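Local coordinates for glutathione transferase (Lolium rigidum, PDB 6ZB6), which probably conjugates glutathione to electrophilic xenobiotics such as herbicides, as phi class glutathione transferases do, and binds S-(p-nitrobenzyl)glutathione, at residues M1-K5 with R77-T81. Sequence-based numbering, arbitrary orientation.
Sequences MAPVK and RKYKT
Val4 faces Lys78 and Tyr79 across a wide backbone gap: the closest CA atoms, those of Val4 and Lys78, are 11.0 Å apart, and no hydrogen bond joins the two segments directly. Residues 1-5 lead from the N-terminus into strand 4-7, an inner strand of the thioredoxin-like sheet, while 77-81 carries the end of helix 68-78, with Tyr79 the first residue to leave the helical conformation. Long side chains bridge the distance. Lys78 does so with CG anti to its N (chi1 -178°) and the chain extended beyond CG, which carries its ammonium group to the N-terminal strand. Tyr79 runs alongside, CG of Lys78 lying over the centre of its ring, 4.1 Å above the plane, and Lys78 NZ donates to Tyr79 OH at 3.0 Å. CG1 of Val4 approaches Tyr79 OH from the opposite direction, at 3.6 Å, and passes alongside the lysine end, 3.8 Å from Lys78 NZ. Met1, bent at chi2 and chi3 and poorly ordered, comes tip to tip with the lysine, its CE 3.4 Å from Lys78 NZ. A water completes the link, accepting from Lys78 NZ at 2.7 Å and donating to Ala2 O at 2.8 Å. The ammonium also forms a salt bridge with OD2 of Asp60, on strand 57-60, whose Phe58 and Asp60 also touch Val4; Tyr79 packs on Val25 and Ala27 as well. Carboxylate, phenol and water thus grip one NZ and fix its position, Asp60 probably favouring the charged lysine, so that polar bonds tie the helix end to the sheet, with methyls of Val4 and Met1 packed against the ammonium and phenol ends.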
loop_
_atom_site.group_PDB
_atom_site.type_symbol
_atom_site.label_atom_id
_atom_site.label_comp_id
_atom_site.label_asym_id
_atom_site.label_seq_id
_atom_site.Cartn_x
_atom_site.Cartn_y
_atom_site.Cartn_z
ATOM N N MET A 1 -16.970 -22.580 -3.939
ATOM C CA MET A 1 -15.618 -22.298 -3.465
ATOM C C MET A 1 -15.616 -21.021 -2.622
ATOM O O MET A 1 -14.857 -20.903 -1.660
ATOM C CB MET A 1 -14.655 -22.177 -4.650
ATOM C CG MET A 1 -13.193 -22.469 -4.325
ATOM S SD MET A 1 -12.333 -21.104 -3.520
ATOM C CE MET A 1 -11.191 -20.613 -4.811
ATOM N N ALA A 2 -16.474 -20.065 -3.008
ATOM C CA ALA A 2 -16.796 -18.833 -2.288
ATOM C C ALA A 2 -15.643 -17.834 -2.290
ATOM O O ALA A 2 -14.522 -18.166 -1.880
ATOM C CB ALA A 2 -17.225 -19.143 -0.852
ATOM N N PRO A 3 -15.888 -16.600 -2.734
ATOM C CA PRO A 3 -14.819 -15.598 -2.774
ATOM C C PRO A 3 -14.261 -15.316 -1.387
ATOM O O PRO A 3 -14.923 -15.505 -0.363
ATOM C CB PRO A 3 -15.515 -14.355 -3.345
ATOM C CG PRO A 3 -16.759 -14.876 -4.014
ATOM C CD PRO A 3 -17.178 -16.053 -3.181
ATOM N N VAL A 4 -13.030 -14.826 -1.366
ATOM C CA VAL A 4 -12.391 -14.495 -0.103
ATOM C C VAL A 4 -12.972 -13.194 0.438
ATOM O O VAL A 4 -13.567 -12.394 -0.290
ATOM C CB VAL A 4 -10.868 -14.411 -0.275
ATOM C CG1 VAL A 4 -10.332 -15.761 -0.732
ATOM C CG2 VAL A 4 -10.500 -13.286 -1.279
ATOM N N LYS A 5 -12.808 -12.984 1.741
ATOM C CA LYS A 5 -13.376 -11.827 2.414
ATOM C C LYS A 5 -12.263 -10.992 3.014
ATOM O O LYS A 5 -11.393 -11.521 3.708
ATOM C CB LYS A 5 -14.342 -12.228 3.530
ATOM C CG LYS A 5 -15.545 -13.026 3.093
ATOM C CD LYS A 5 -16.441 -13.259 4.303
ATOM C CE LYS A 5 -17.705 -13.997 3.933
ATOM N NZ LYS A 5 -18.815 -13.659 4.866
ATOM N N ARG A 77 -0.116 -16.198 -4.284
ATOM C CA ARG A 77 0.227 -17.603 -4.465
ATOM C C ARG A 77 -0.997 -18.437 -4.800
ATOM O O ARG A 77 -0.955 -19.269 -5.718
ATOM C CB ARG A 77 0.914 -18.136 -3.205
ATOM C CG ARG A 77 2.309 -17.582 -2.990
ATOM C CD ARG A 77 2.804 -17.864 -1.573
ATOM N NE ARG A 77 4.068 -17.176 -1.343
ATOM C CZ ARG A 77 4.495 -16.751 -0.157
ATOM N NH1 ARG A 77 3.764 -16.964 0.932
ATOM N NH2 ARG A 77 5.663 -16.120 -0.063
ATOM N N LYS A 78 -2.097 -18.223 -4.077
ATOM C CA LYS A 78 -3.306 -19.004 -4.330
ATOM C C LYS A 78 -3.772 -18.841 -5.770
ATOM O O LYS A 78 -4.091 -19.825 -6.446
ATOM C CB LYS A 78 -4.416 -18.591 -3.362
ATOM C CG LYS A 78 -5.701 -19.408 -3.535
ATOM C CD LYS A 78 -6.839 -18.843 -2.712
ATOM C CE LYS A 78 -8.047 -19.757 -2.773
ATOM N NZ LYS A 78 -9.279 -18.996 -2.493
ATOM N N TYR A 79 -3.789 -17.604 -6.271
ATOM C CA TYR A 79 -4.330 -17.326 -7.593
ATOM C C TYR A 79 -3.255 -17.223 -8.661
ATOM O O TYR A 79 -3.520 -16.667 -9.728
ATOM C CB TYR A 79 -5.170 -16.048 -7.558
ATOM C CG TYR A 79 -6.377 -16.187 -6.662
ATOM C CD1 TYR A 79 -7.501 -16.889 -7.080
ATOM C CD2 TYR A 79 -6.383 -15.634 -5.390
ATOM C CE1 TYR A 79 -8.603 -17.023 -6.254
ATOM C CE2 TYR A 79 -7.475 -15.760 -4.562
ATOM C CZ TYR A 79 -8.581 -16.453 -4.994
ATOM O OH TYR A 79 -9.662 -16.577 -4.153
ATOM N N LYS A 80 -2.058 -17.756 -8.401
ATOM C CA LYS A 80 -0.922 -17.640 -9.311
ATOM C C LYS A 80 -1.357 -17.923 -10.743
ATOM O O LYS A 80 -1.775 -19.043 -11.061
ATOM C CB LYS A 80 0.215 -18.576 -8.880
ATOM C CG LYS A 80 1.447 -18.525 -9.777
ATOM C CD LYS A 80 2.116 -17.146 -9.762
ATOM C CE LYS A 80 3.336 -17.101 -10.687
ATOM N NZ LYS A 80 2.989 -17.160 -12.142
ATOM N N THR A 81 -1.296 -16.888 -11.589
ATOM C CA THR A 81 -1.933 -16.920 -12.902
ATOM C C THR A 81 -1.040 -17.584 -13.940
ATOM O O THR A 81 -1.483 -18.469 -14.677
ATOM C CB THR A 81 -2.281 -15.495 -13.364
ATOM O OG1 THR A 81 -3.104 -14.842 -12.389
ATOM C CG2 THR A 81 -3.024 -15.542 -14.688
HETATM O O HOH W 1 -11.906 -19.045 -2.026
#